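Local coordinates for protein putative glucoamylase (Bacteroides uniformis, PDB 4GL3) that is a putative glucoamylase, probably a glycoside hydrolase that cleaves glucose units from glucan-type saccharides, at residues S14-M19 / N390-L395; A52-S57 / A128-G133; S57-M62 / S255-D260; G67-F72 / H138-K143; G133-H138 / M401-V406. All blocks are in the same frame, centred on the assembly; numbering follows the deposited sequence.

Helix 15-27 opens contact 1 near the N terminus, and the chain returns to it at 390-395, so the loop it closes contains contacts 2, 3 and 4. Helix 54-69 supplies the first partner of all three. Contact 2 closes first, on helix 124-140; contact 4 closes next, near the end of that same helix; contact 3 closes much later, on the irregular segment 255-260. Contact 4 is therefore nested within contact 3, while contact 2 crosses both. Contact 5 opens on helix 124-140 after contact 2 has closed and ends at 401-406, crossing contacts 1, 3 and 4 and tying that helix to the start of helix 404-412.

Contact 1 (S14-M19 / N390-L395); sequences SDDELM and NYRTGL
Asp16 OD1 is gripped by two donors: Arg392 NH2, at 3.2 Å in a salt bridge, and a water 2.7 Å away. The same water accepts from Arg392 NE, so carboxylate and guanidinium are joined once directly and once through solvent. The direct bond is bent, with an N-H...O angle of 144°, and reaches OD1 on its anti side from somewhat outside the carboxylate plane; the two flat groups are 25° apart. Arg392 gets there by a turn at chi3 (83°) that swings the guanidinium beside the first turn of helix 15-27. Its NH1 is held by Gln23 and Thr20 of that helix, while Arg70 places a like charge nearby. In what is probably the helical toroid of the six-hairpin glycosidases, this bundle of bonds joins the start of helix 15-27 to the C-terminal part of helix 378-393. On the apolar side of the contact, Met19, a selenomethionine, lays CB over one face of the guanidinium, 3.8 Å above its plane and toward the rim. Its SE lies 3.9 Å from Arg392 CG and reaches the edge of the Tyr391 ring, 3.8 Å from CE2, a Met-aromatic contact almost in the ring plane. A leucine in place of Arg392 would probably leave Asp16 without its charged mate, the water without its NE donor, and Gln23 and Thr20 without NH1. At the start of helix 15-27, Ser14 and Glu17 form a capping box: Ser14 OG accepts from Glu17 N at 3.1 Å, and Glu17 OE1 from Ser14 N at 3.0 Å.

Contact 2 (A52-S57 / A128-G133); sequences ATIGGS and AFMFEG
Met130, a selenomethionine, leaves helix 124-140 with CG opposite the backbone N (chi1 171°) and then bends twice, at chi2 (66°) and chi3 (71°), which carries its methyl group to the first turn of helix 54-69. There CE lies 3.3 Å from Ile54 O and 3.5 Å from Ser57 CB, while nearer the backbone Met130 CB meets Ile54 CG2 at 3.8 Å, the two side chains crossing at about a right angle. One turn of helix thus packs on another at a point where strand 51-53 gives way to helix 54-69, within the helical core expected of a six-hairpin glycosidase. Having no side chain, Gly55 probably allows the close approach: its CA is 3.9 Å from Phe129 CB, at the ring edge near its plane, and a CB there would fit tightly against Phe129 CD2. That ring leads away to meet Tyr254 edge-to-face, and it lies about 4 Å from a bound Tris molecule, probably from the crystallisation liquor. Ser57 turns its polar end from Met130. Thr53 O takes Ser57 OG at 2.7 Å and Ser57 N at 2.9 Å, the two donors arriving from opposite faces of its carbonyl plane.

Contact 3 (S57-M62 / S255-D260); sequences SGFGVM and SYMGLD
Two selenomethionines and a phenylalanine, Met62, Met257 and Phe59, form a buried apolar junction between helix 54-69 and the irregular segment 255-260, near the centre of the chain, in what is probably an alpha/alpha toroid. The tight part is the side chain of Met257, described here in one of two modelled conformers, which packs on both Met62 and the Phe59 ring. Met62 SE sits 3.8 Å from Met257 CG and equally near Met257 CB, and the bend at chi3 brings Met62 CE to 4.0 Å from both carbons. Gly258 marks the looser margin, where Met62 SE comes no nearer than 4.5 Å to the backbone N. That N is taken up by Glu132 OE2 of helix 124-140, so the polar backbone beside the selenium has its own partner. All four touching residues are buried, so the looser side is a thinner margin of the packing and does not face solvent; Pro383 and Val386 of helix 378-393 also pack on Met257. Beyond Met62 the chain of Met257 bends at chi2 and chi3 and comes over one face of the Phe59 ring, with SE above the face at a distance, a Met-aromatic contact. Met257 CE lies 4.0 Å from the Phe59 ring centroid, a CH-pi contact, and 3.7 Å from Phe59 CD1.

Contact 4 (G67-F72 / H138-K143); sequences GIERGF and HQYFTK
A very short hydrogen bond, 2.6 Å from the Tyr140 hydroxyl OH to Glu69 OE2, is the most striking feature here, and it uses the anti lone pair of the carboxylate oxygen, the one away from OE1. The carboxylate stands nearly upright to the ring, their planes 81° apart, with OE2 beside the ring edge close to its plane and 3.3 Å from Tyr140 CE1. A bend at chi2 (-64°) folds Glu69 back so that its carboxylate faces the oncoming hydroxyl; the two side chains approach from opposite directions. Ile68 also crowds the hydroxyl, its CG2 3.2 Å from Tyr140 OH, and its other branch reaches both rings, CD1 lying 3.8 Å from Tyr140 CE2 and from Phe141 CZ. The contact lies near the C-terminal ends of helices 54-69 and 124-140, of a fold probably shared with the six-hairpin glycosidases: a Schellman motif at Gly71 follows the first, an inverse gamma turn centred on Phe141 the second. A phenylalanine in place of Tyr140 would probably leave Glu69 OE2 without its hydroxyl donor and the Glu69 carboxylate freer to turn. The aromatic pair is compact as well, Tyr140 CD2 standing over the centre of the Phe141 ring, 3.6 Å above its plane. Ala79 and Met82 of helix 75-90 touch Phe141, while Arg75 bonds to the backbone O of Tyr140. Next to Tyr140, Gln139 OE1 accepts from His138 ND1 at 2.9 Å, in the plane of the imidazole.

Contact 5 (G133-H138 / M401-V406); sequences GLLAAH and MSHPDV
Leu135 starts its approach to His403 at CB, which lies 4.1 Å from His403 CD2. The next atom, CG, stands 4.3 Å above the ring plane, displaced toward the rim, so the branch point rests over one face of His403. From there the two methyls part: Leu135 CD2 goes to His403 NE2, at 3.6 Å, and Leu135 CD1 to Val406 CG2, at 4.0 Å. With CG opposite the carbonyl carbon (chi1 -67°), the leucine fork points from helix 124-140 into the start of helix 404-412. His403 occupies the N-cap of that helix, and its ND1 accepts from Asp405 N at 3.1 Å, a capping bond tilted 17° from the ring plane. The imidazole therefore serves both helices, its ND1 bonded to the backbone of one and one face covered by Leu135 of the other, in a fold probably of the alpha/alpha toroid kind. Trp159 of helix 146-161 meets His403 edge-to-face, touches Leu135 and bonds to Asp405 OD2. About one turn further along helix 124-140, the His138 ring lies obliquely to His403, with planes 58° apart and His138 ND1 4.2 Å from His403 CD2.

Contact 1 (S14-M19 / N390-L395)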
# COMPACT_ATOMS: atom_id res chain seq x y z
N SER A 14 20.24 -5.85 -17.64
CA SER A 14 19.22 -6.90 -17.74
C SER A 14 18.01 -6.55 -16.90
O SER A 14 18.04 -5.65 -16.02
CB SER A 14 19.78 -8.24 -17.28
OG SER A 14 19.94 -8.24 -15.88
N ASP A 15 16.91 -7.25 -17.13
CA ASP A 15 15.72 -6.95 -16.33
C ASP A 15 16.01 -7.21 -14.86
O ASP A 15 15.58 -6.44 -14.00
CB ASP A 15 14.51 -7.75 -16.81
CG ASP A 15 13.90 -7.19 -18.10
OD1 ASP A 15 14.13 -6.02 -18.46
OD2 ASP A 15 13.17 -7.93 -18.75
N ASP A 16 16.73 -8.29 -14.54
CA ASP A 16 17.05 -8.58 -13.13
C ASP A 16 17.91 -7.47 -12.50
O ASP A 16 17.66 -7.07 -11.36
CB ASP A 16 17.73 -9.95 -12.99
CG ASP A 16 16.74 -11.10 -13.05
OD1 ASP A 16 15.80 -11.14 -12.24
OD2 ASP A 16 16.91 -11.98 -13.90
N GLU A 17 18.91 -6.98 -13.24
CA GLU A 17 19.74 -5.86 -12.78
C GLU A 17 18.98 -4.55 -12.54
O GLU A 17 19.20 -3.85 -11.54
CB GLU A 17 20.89 -5.61 -13.76
CG GLU A 17 21.91 -6.71 -13.74
CD GLU A 17 22.92 -6.61 -14.88
OE1 GLU A 17 22.67 -5.96 -15.93
OE2 GLU A 17 23.99 -7.23 -14.73
N LEU A 18 18.09 -4.25 -13.48
CA LEU A 18 17.25 -3.07 -13.40
C LEU A 18 16.34 -3.17 -12.19
O LEU A 18 16.23 -2.20 -11.43
CB LEU A 18 16.42 -2.91 -14.69
CG LEU A 18 15.56 -1.65 -14.80
CD1 LEU A 18 16.44 -0.40 -14.62
CD2 LEU A 18 14.79 -1.66 -16.12
N MSE A 19 15.68 -4.32 -12.00
CA MSE A 19 14.78 -4.49 -10.87
C MSE A 19 15.51 -4.33 -9.56
O MSE A 19 15.03 -3.64 -8.68
CB MSE A 19 14.07 -5.84 -10.90
CG MSE A 19 12.99 -5.91 -11.97
SE MSE A 19 11.87 -7.50 -11.89
CE MSE A 19 13.13 -8.76 -12.67
N ASN A 390 7.32 -9.28 -4.73
CA ASN A 390 6.26 -10.25 -4.91
C ASN A 390 6.28 -10.88 -6.31
O ASN A 390 6.13 -12.10 -6.44
CB ASN A 390 4.89 -9.64 -4.63
CG ASN A 390 4.58 -9.57 -3.15
OD1 ASN A 390 5.10 -10.40 -2.38
ND2 ASN A 390 3.72 -8.59 -2.73
N TYR A 391 6.48 -10.07 -7.34
CA TYR A 391 6.68 -10.61 -8.71
C TYR A 391 7.87 -11.55 -8.77
O TYR A 391 7.78 -12.60 -9.37
CB TYR A 391 6.89 -9.48 -9.72
CG TYR A 391 7.41 -9.93 -11.06
CD1 TYR A 391 6.65 -10.77 -11.88
CD2 TYR A 391 8.68 -9.56 -11.51
CE1 TYR A 391 7.10 -11.19 -13.11
CE2 TYR A 391 9.14 -9.97 -12.76
CZ TYR A 391 8.33 -10.79 -13.53
OH TYR A 391 8.76 -11.22 -14.73
N ARG A 392 9.01 -11.18 -8.18
CA ARG A 392 10.20 -12.03 -8.35
C ARG A 392 10.21 -13.32 -7.49
O ARG A 392 10.72 -14.30 -7.93
CB ARG A 392 11.48 -11.22 -8.05
CG ARG A 392 11.66 -9.94 -8.86
CD ARG A 392 12.86 -9.13 -8.38
NE ARG A 392 14.09 -9.64 -8.96
CZ ARG A 392 15.30 -9.09 -8.80
NH1 ARG A 392 15.49 -8.02 -8.00
NH2 ARG A 392 16.32 -9.63 -9.43
N THR A 393 9.70 -13.29 -6.26
CA THR A 393 9.77 -14.45 -5.36
C THR A 393 8.47 -14.70 -4.53
O THR A 393 8.40 -15.67 -3.80
CB THR A 393 10.90 -14.26 -4.31
OG1 THR A 393 10.62 -13.09 -3.52
CG2 THR A 393 12.31 -14.16 -4.98
N GLY A 394 7.48 -13.82 -4.62
CA GLY A 394 6.28 -13.93 -3.78
C GLY A 394 6.55 -13.78 -2.28
O GLY A 394 5.71 -14.17 -1.48
N LEU A 395 7.71 -13.20 -1.91
CA LEU A 395 8.18 -13.10 -0.54
C LEU A 395 7.14 -12.59 0.46
O LEU A 395 6.87 -13.28 1.46
CB LEU A 395 9.41 -12.18 -0.44
CG LEU A 395 10.00 -12.02 0.97
CD1 LEU A 395 10.60 -13.37 1.48
CD2 LEU A 395 11.09 -10.94 0.99
O HOH W 1 13.84 -11.93 -10.53

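Contact 2 (A52-S57 / A128-G133)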
# COMPACT_ATOMS: atom_id res chain seq x y z
N ALA A 52 5.82 11.56 10.38
CA ALA A 52 5.90 10.13 10.02
C ALA A 52 4.51 9.72 9.58
O ALA A 52 3.49 10.19 10.12
CB ALA A 52 6.34 9.30 11.21
N THR A 53 4.43 8.87 8.57
CA THR A 53 3.15 8.36 8.13
C THR A 53 2.98 6.90 8.47
O THR A 53 3.86 6.07 8.22
CB THR A 53 2.91 8.71 6.66
OG1 THR A 53 1.56 8.38 6.31
CG2 THR A 53 3.96 8.02 5.73
N ILE A 54 1.84 6.55 9.06
CA ILE A 54 1.66 5.17 9.56
C ILE A 54 1.49 4.12 8.48
O ILE A 54 2.10 3.04 8.60
CB ILE A 54 0.55 5.09 10.64
CG1 ILE A 54 1.09 5.72 11.97
CG2 ILE A 54 -0.00 3.68 10.86
CD1 ILE A 54 2.11 4.90 12.80
N GLY A 55 0.64 4.36 7.48
CA GLY A 55 0.44 3.42 6.37
C GLY A 55 1.72 3.21 5.56
O GLY A 55 2.14 2.07 5.28
N GLY A 56 2.36 4.31 5.22
CA GLY A 56 3.67 4.30 4.55
C GLY A 56 4.73 3.61 5.38
O GLY A 56 5.60 2.95 4.83
N SER A 57 4.71 3.77 6.70
CA SER A 57 5.69 3.06 7.56
C SER A 57 5.42 1.56 7.53
O SER A 57 6.35 0.75 7.59
CB SER A 57 5.71 3.60 8.98
OG SER A 57 6.17 4.96 8.98
N ALA A 128 -4.41 -0.36 9.30
CA ALA A 128 -4.54 -1.66 8.64
C ALA A 128 -3.30 -1.92 7.74
O ALA A 128 -2.81 -3.04 7.70
CB ALA A 128 -5.83 -1.76 7.82
N PHE A 129 -2.81 -0.90 7.05
CA PHE A 129 -1.63 -1.06 6.23
C PHE A 129 -0.40 -1.31 7.10
O PHE A 129 0.49 -2.15 6.76
CB PHE A 129 -1.43 0.15 5.32
CG PHE A 129 -2.55 0.38 4.34
CD1 PHE A 129 -3.26 -0.69 3.76
CD2 PHE A 129 -2.85 1.66 3.95
CE1 PHE A 129 -4.28 -0.45 2.81
CE2 PHE A 129 -3.88 1.91 3.03
CZ PHE A 129 -4.60 0.86 2.50
N MSE A 130 -0.37 -0.69 8.28
CA MSE A 130 0.70 -1.00 9.25
C MSE A 130 0.59 -2.48 9.69
O MSE A 130 1.61 -3.18 9.72
CB MSE A 130 0.73 -0.03 10.45
CG MSE A 130 1.69 -0.50 11.56
SE MSE A 130 3.53 -0.48 10.99
CE MSE A 130 3.75 1.40 10.92
N PHE A 131 -0.61 -2.95 10.03
CA PHE A 131 -0.78 -4.35 10.47
C PHE A 131 -0.49 -5.33 9.33
O PHE A 131 -0.02 -6.42 9.55
CB PHE A 131 -2.15 -4.59 11.11
CG PHE A 131 -2.21 -4.14 12.56
CD1 PHE A 131 -1.45 -4.75 13.50
CD2 PHE A 131 -2.95 -3.04 12.93
CE1 PHE A 131 -1.41 -4.32 14.82
CE2 PHE A 131 -2.96 -2.61 14.25
CZ PHE A 131 -2.18 -3.25 15.20
N GLU A 132 -0.79 -4.94 8.10
CA GLU A 132 -0.43 -5.78 6.93
C GLU A 132 1.08 -6.07 6.95
O GLU A 132 1.53 -7.22 6.96
CB GLU A 132 -0.90 -5.09 5.63
CG GLU A 132 -0.68 -5.89 4.35
CD GLU A 132 -1.15 -5.13 3.11
OE1 GLU A 132 -1.56 -3.93 3.20
OE2 GLU A 132 -1.12 -5.71 2.03
N GLY A 133 1.88 -5.03 7.10
CA GLY A 133 3.29 -5.22 7.31
C GLY A 133 3.72 -5.93 8.59
O GLY A 133 4.58 -6.80 8.54

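Contact 3 (S57-M62 / S255-D260)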
# COMPACT_ATOMS: atom_id res chain seq x y z
N SER A 57 4.71 3.77 6.70
CA SER A 57 5.69 3.06 7.56
C SER A 57 5.42 1.56 7.53
O SER A 57 6.35 0.75 7.59
CB SER A 57 5.71 3.60 8.98
OG SER A 57 6.17 4.96 8.98
N GLY A 58 4.15 1.19 7.42
CA GLY A 58 3.80 -0.21 7.24
C GLY A 58 4.43 -0.75 5.94
O GLY A 58 4.93 -1.87 5.91
N PHE A 59 4.42 0.04 4.88
CA PHE A 59 5.10 -0.40 3.64
C PHE A 59 6.60 -0.54 3.89
O PHE A 59 7.26 -1.45 3.38
CB PHE A 59 4.85 0.57 2.48
CG PHE A 59 3.39 0.76 2.13
CD1 PHE A 59 2.41 -0.16 2.52
CD2 PHE A 59 3.00 1.86 1.36
CE1 PHE A 59 1.08 0.04 2.16
CE2 PHE A 59 1.69 2.04 1.00
CZ PHE A 59 0.73 1.13 1.40
N GLY A 60 7.12 0.38 4.68
CA GLY A 60 8.53 0.41 5.08
C GLY A 60 8.93 -0.88 5.81
O GLY A 60 9.99 -1.43 5.56
N VAL A 61 8.08 -1.34 6.72
CA VAL A 61 8.27 -2.61 7.41
C VAL A 61 8.45 -3.75 6.40
O VAL A 61 9.35 -4.56 6.50
CB VAL A 61 7.11 -2.86 8.39
CG1 VAL A 61 7.01 -4.34 8.81
CG2 VAL A 61 7.28 -1.93 9.60
N MSE A 62 7.59 -3.79 5.39
CA MSE A 62 7.72 -4.80 4.34
C MSE A 62 9.00 -4.59 3.51
O MSE A 62 9.66 -5.57 3.15
CB MSE A 62 6.49 -4.83 3.46
CG MSE A 62 5.25 -5.30 4.24
SE MSE A 62 3.55 -5.39 3.31
CE MSE A 62 2.75 -3.65 3.72
N SER A 255 -3.66 -3.01 -0.40
CA SER A 255 -4.18 -4.18 0.30
C SER A 255 -3.56 -5.49 -0.19
O SER A 255 -3.70 -6.50 0.50
CB SER A 255 -5.74 -4.27 0.16
OG SER A 255 -6.42 -3.19 0.82
N TYR A 256 -2.84 -5.46 -1.32
CA TYR A 256 -2.36 -6.67 -2.03
C TYR A 256 -0.83 -6.79 -2.00
O TYR A 256 -0.17 -7.44 -2.83
CB TYR A 256 -2.92 -6.71 -3.45
CG TYR A 256 -4.41 -6.51 -3.38
CD1 TYR A 256 -5.24 -7.52 -2.86
CD2 TYR A 256 -4.99 -5.30 -3.72
CE1 TYR A 256 -6.61 -7.34 -2.75
CE2 TYR A 256 -6.36 -5.10 -3.60
CZ TYR A 256 -7.17 -6.11 -3.10
OH TYR A 256 -8.52 -5.90 -2.96
N MSE A 257 -0.29 -6.15 -1.01
CA MSE A 257 1.13 -6.24 -0.68
C MSE A 257 1.38 -7.54 0.10
O MSE A 257 2.30 -8.30 -0.18
CB MSE A 257 1.48 -5.01 0.17
CG MSE A 257 2.73 -4.43 -0.24
SE MSE A 257 2.60 -2.87 -1.37
CE MSE A 257 3.97 -2.00 -0.24
N GLY A 258 0.51 -7.79 1.09
CA GLY A 258 0.53 -9.09 1.83
C GLY A 258 -0.54 -10.09 1.36
O GLY A 258 -0.29 -11.29 1.23
N LEU A 259 -1.73 -9.58 1.11
CA LEU A 259 -2.83 -10.38 0.59
C LEU A 259 -2.53 -10.70 -0.90
O LEU A 259 -2.49 -9.81 -1.76
CB LEU A 259 -4.13 -9.59 0.76
CG LEU A 259 -5.46 -10.21 0.45
CD1 LEU A 259 -5.71 -11.37 1.39
CD2 LEU A 259 -6.56 -9.15 0.64
N ASP A 260 -2.26 -11.97 -1.17
CA ASP A 260 -1.97 -12.45 -2.50
C ASP A 260 -3.28 -12.63 -3.28
O ASP A 260 -4.06 -13.53 -2.98
CB ASP A 260 -1.20 -13.79 -2.41
CG ASP A 260 -0.61 -14.28 -3.73
OD1 ASP A 260 -0.97 -13.77 -4.82
OD2 ASP A 260 0.22 -15.21 -3.67

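Contact 4 (G67-F72 / H138-K143)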
# COMPACT_ATOMS: atom_id res chain seq x y z
N GLY A 67 14.63 -5.98 1.88
CA GLY A 67 16.04 -5.58 1.97
C GLY A 67 16.96 -6.60 2.62
O GLY A 67 18.11 -6.77 2.19
N ILE A 68 16.46 -7.30 3.65
CA ILE A 68 17.24 -8.37 4.26
C ILE A 68 17.45 -9.49 3.24
O ILE A 68 18.57 -9.95 3.05
CB ILE A 68 16.57 -8.98 5.51
CG1 ILE A 68 16.48 -7.96 6.66
CG2 ILE A 68 17.36 -10.20 5.96
CD1 ILE A 68 15.52 -8.36 7.77
N GLU A 69 16.36 -9.93 2.62
CA GLU A 69 16.40 -11.02 1.65
C GLU A 69 17.22 -10.68 0.41
O GLU A 69 17.81 -11.56 -0.17
CB GLU A 69 14.97 -11.44 1.26
CG GLU A 69 14.28 -12.16 2.40
CD GLU A 69 14.96 -13.47 2.76
OE1 GLU A 69 15.21 -14.28 1.85
OE2 GLU A 69 15.24 -13.70 3.95
N ARG A 70 17.25 -9.40 0.00
CA ARG A 70 18.06 -8.96 -1.13
C ARG A 70 19.50 -8.63 -0.75
O ARG A 70 20.32 -8.33 -1.62
CB ARG A 70 17.44 -7.76 -1.84
CG ARG A 70 16.22 -8.12 -2.70
CD ARG A 70 16.63 -8.80 -4.00
NE ARG A 70 15.51 -9.63 -4.47
CZ ARG A 70 15.58 -10.52 -5.45
NH1 ARG A 70 16.71 -10.68 -6.13
NH2 ARG A 70 14.52 -11.26 -5.76
N GLY A 71 19.83 -8.72 0.54
CA GLY A 71 21.17 -8.43 0.99
C GLY A 71 21.51 -6.94 1.03
O GLY A 71 22.68 -6.59 1.13
N PHE A 72 20.52 -6.07 1.00
CA PHE A 72 20.77 -4.63 1.17
C PHE A 72 21.20 -4.31 2.60
O PHE A 72 21.96 -3.38 2.80
CB PHE A 72 19.54 -3.77 0.82
CG PHE A 72 18.97 -3.98 -0.57
CD1 PHE A 72 19.77 -4.42 -1.62
CD2 PHE A 72 17.64 -3.73 -0.80
CE1 PHE A 72 19.22 -4.61 -2.87
CE2 PHE A 72 17.09 -3.93 -2.03
CZ PHE A 72 17.88 -4.36 -3.08
N HIS A 138 5.89 -10.55 11.71
CA HIS A 138 5.67 -11.63 12.70
C HIS A 138 6.00 -13.03 12.13
O HIS A 138 6.55 -13.86 12.80
CB HIS A 138 4.21 -11.60 13.23
CG HIS A 138 3.95 -12.57 14.34
ND1 HIS A 138 3.62 -13.89 14.11
CD2 HIS A 138 3.97 -12.41 15.69
CE1 HIS A 138 3.48 -14.52 15.27
NE2 HIS A 138 3.69 -13.64 16.25
N GLN A 139 5.65 -13.26 10.88
CA GLN A 139 5.87 -14.53 10.23
C GLN A 139 7.27 -14.68 9.68
O GLN A 139 7.67 -15.79 9.33
CB GLN A 139 4.84 -14.75 9.11
CG GLN A 139 3.41 -14.75 9.65
CD GLN A 139 3.15 -15.87 10.65
OE1 GLN A 139 3.12 -15.64 11.87
NE2 GLN A 139 3.03 -17.10 10.14
N TYR A 140 8.03 -13.58 9.59
CA TYR A 140 9.41 -13.65 9.05
C TYR A 140 10.48 -13.78 10.14
O TYR A 140 11.41 -14.58 10.02
CB TYR A 140 9.73 -12.37 8.27
CG TYR A 140 11.13 -12.34 7.67
CD1 TYR A 140 11.44 -13.11 6.54
CD2 TYR A 140 12.13 -11.56 8.22
CE1 TYR A 140 12.71 -13.08 5.98
CE2 TYR A 140 13.40 -11.53 7.67
CZ TYR A 140 13.67 -12.29 6.55
OH TYR A 140 14.91 -12.27 6.04
N PHE A 141 10.36 -12.98 11.20
CA PHE A 141 11.35 -12.97 12.32
C PHE A 141 11.13 -14.08 13.34
O PHE A 141 10.75 -13.81 14.48
CB PHE A 141 11.38 -11.60 13.00
CG PHE A 141 11.88 -10.51 12.11
CD1 PHE A 141 13.22 -10.38 11.86
CD2 PHE A 141 11.01 -9.67 11.49
CE1 PHE A 141 13.69 -9.41 11.00
CE2 PHE A 141 11.46 -8.67 10.66
CZ PHE A 141 12.82 -8.53 10.43
N THR A 142 11.41 -15.31 12.91
CA THR A 142 11.04 -16.52 13.63
C THR A 142 12.19 -17.14 14.42
O THR A 142 12.02 -18.19 15.01
CB THR A 142 10.53 -17.60 12.64
OG1 THR A 142 11.55 -17.84 11.69
CG2 THR A 142 9.33 -17.13 11.86
N LYS A 143 13.36 -16.51 14.47
CA LYS A 143 14.50 -17.06 15.21
C LYS A 143 14.26 -17.02 16.72
O LYS A 143 13.62 -16.10 17.22
CB LYS A 143 15.77 -16.26 14.93
CG LYS A 143 16.18 -16.23 13.47
CD LYS A 143 17.63 -15.82 13.36
CE LYS A 143 18.21 -16.28 12.04
NZ LYS A 143 19.68 -16.14 12.14

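Contact 5 (G133-H138 / M401-V406)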
# COMPACT_ATOMS: atom_id res chain seq x y z
N GLY A 133 1.88 -5.03 7.10
CA GLY A 133 3.29 -5.22 7.31
C GLY A 133 3.72 -5.93 8.59
O GLY A 133 4.58 -6.80 8.54
N LEU A 134 3.13 -5.59 9.74
CA LEU A 134 3.55 -6.19 11.00
C LEU A 134 3.21 -7.68 11.02
O LEU A 134 3.98 -8.48 11.57
CB LEU A 134 2.99 -5.48 12.24
CG LEU A 134 3.43 -4.01 12.52
CD1 LEU A 134 2.69 -3.49 13.78
CD2 LEU A 134 4.95 -3.87 12.66
N LEU A 135 2.11 -8.09 10.39
CA LEU A 135 1.80 -9.53 10.44
C LEU A 135 2.78 -10.35 9.55
O LEU A 135 3.17 -11.45 9.93
CB LEU A 135 0.33 -9.83 10.14
CG LEU A 135 -0.69 -9.34 11.17
CD1 LEU A 135 -2.07 -9.85 10.76
CD2 LEU A 135 -0.38 -9.79 12.59
N ALA A 136 3.19 -9.78 8.41
CA ALA A 136 4.27 -10.33 7.59
C ALA A 136 5.55 -10.41 8.42
O ALA A 136 6.20 -11.45 8.46
CB ALA A 136 4.50 -9.49 6.32
N ALA A 137 5.90 -9.34 9.13
CA ALA A 137 7.13 -9.35 9.96
C ALA A 137 7.05 -10.41 11.07
O ALA A 137 8.03 -11.11 11.32
CB ALA A 137 7.41 -7.96 10.54
N HIS A 138 5.89 -10.55 11.71
CA HIS A 138 5.67 -11.63 12.70
C HIS A 138 6.00 -13.03 12.13
O HIS A 138 6.55 -13.86 12.80
CB HIS A 138 4.21 -11.60 13.23
CG HIS A 138 3.95 -12.57 14.34
ND1 HIS A 138 3.62 -13.89 14.11
CD2 HIS A 138 3.97 -12.41 15.69
CE1 HIS A 138 3.48 -14.52 15.27
NE2 HIS A 138 3.69 -13.64 16.25
N MSE A 401 0.18 -14.44 4.03
CA MSE A 401 -0.86 -15.45 3.84
C MSE A 401 -0.63 -16.66 4.77
O MSE A 401 -1.55 -17.46 4.98
CB MSE A 401 -0.90 -15.91 2.39
CG MSE A 401 -1.29 -14.84 1.40
SE MSE A 401 -3.08 -14.15 1.67
CE MSE A 401 -4.11 -15.47 0.73
N SER A 402 0.59 -16.80 5.32
CA SER A 402 0.86 -17.85 6.28
C SER A 402 0.31 -17.56 7.67
O SER A 402 0.34 -18.45 8.51
CB SER A 402 2.39 -18.14 6.42
OG SER A 402 3.00 -17.14 7.25
N HIS A 403 -0.11 -16.34 7.97
CA HIS A 403 -0.54 -16.04 9.33
C HIS A 403 -1.88 -16.74 9.66
O HIS A 403 -2.85 -16.56 8.95
CB HIS A 403 -0.68 -14.54 9.53
CG HIS A 403 -0.75 -14.13 10.97
ND1 HIS A 403 -1.88 -14.33 11.74
CD2 HIS A 403 0.17 -13.55 11.78
CE1 HIS A 403 -1.65 -13.88 12.97
NE2 HIS A 403 -0.42 -13.41 13.01
N PRO A 404 -1.93 -17.53 10.73
CA PRO A 404 -3.14 -18.29 10.98
C PRO A 404 -4.42 -17.47 11.24
O PRO A 404 -5.51 -17.98 10.99
CB PRO A 404 -2.79 -19.12 12.22
CG PRO A 404 -1.72 -18.35 12.90
CD PRO A 404 -0.91 -17.80 11.75
N ASP A 405 -4.31 -16.26 11.75
CA ASP A 405 -5.50 -15.43 11.92
C ASP A 405 -6.00 -14.91 10.54
O ASP A 405 -7.22 -14.84 10.30
CB ASP A 405 -5.26 -14.27 12.88
CG ASP A 405 -5.12 -14.69 14.34
OD1 ASP A 405 -5.68 -15.70 14.75
OD2 ASP A 405 -4.44 -13.95 15.07
N VAL A 406 -5.07 -14.58 9.63
CA VAL A 406 -5.41 -14.12 8.27
C VAL A 406 -6.17 -15.27 7.57
O VAL A 406 -7.25 -15.07 7.01
CB VAL A 406 -4.18 -13.66 7.47
CG1 VAL A 406 -4.53 -13.44 6.00
CG2 VAL A 406 -3.56 -12.40 8.06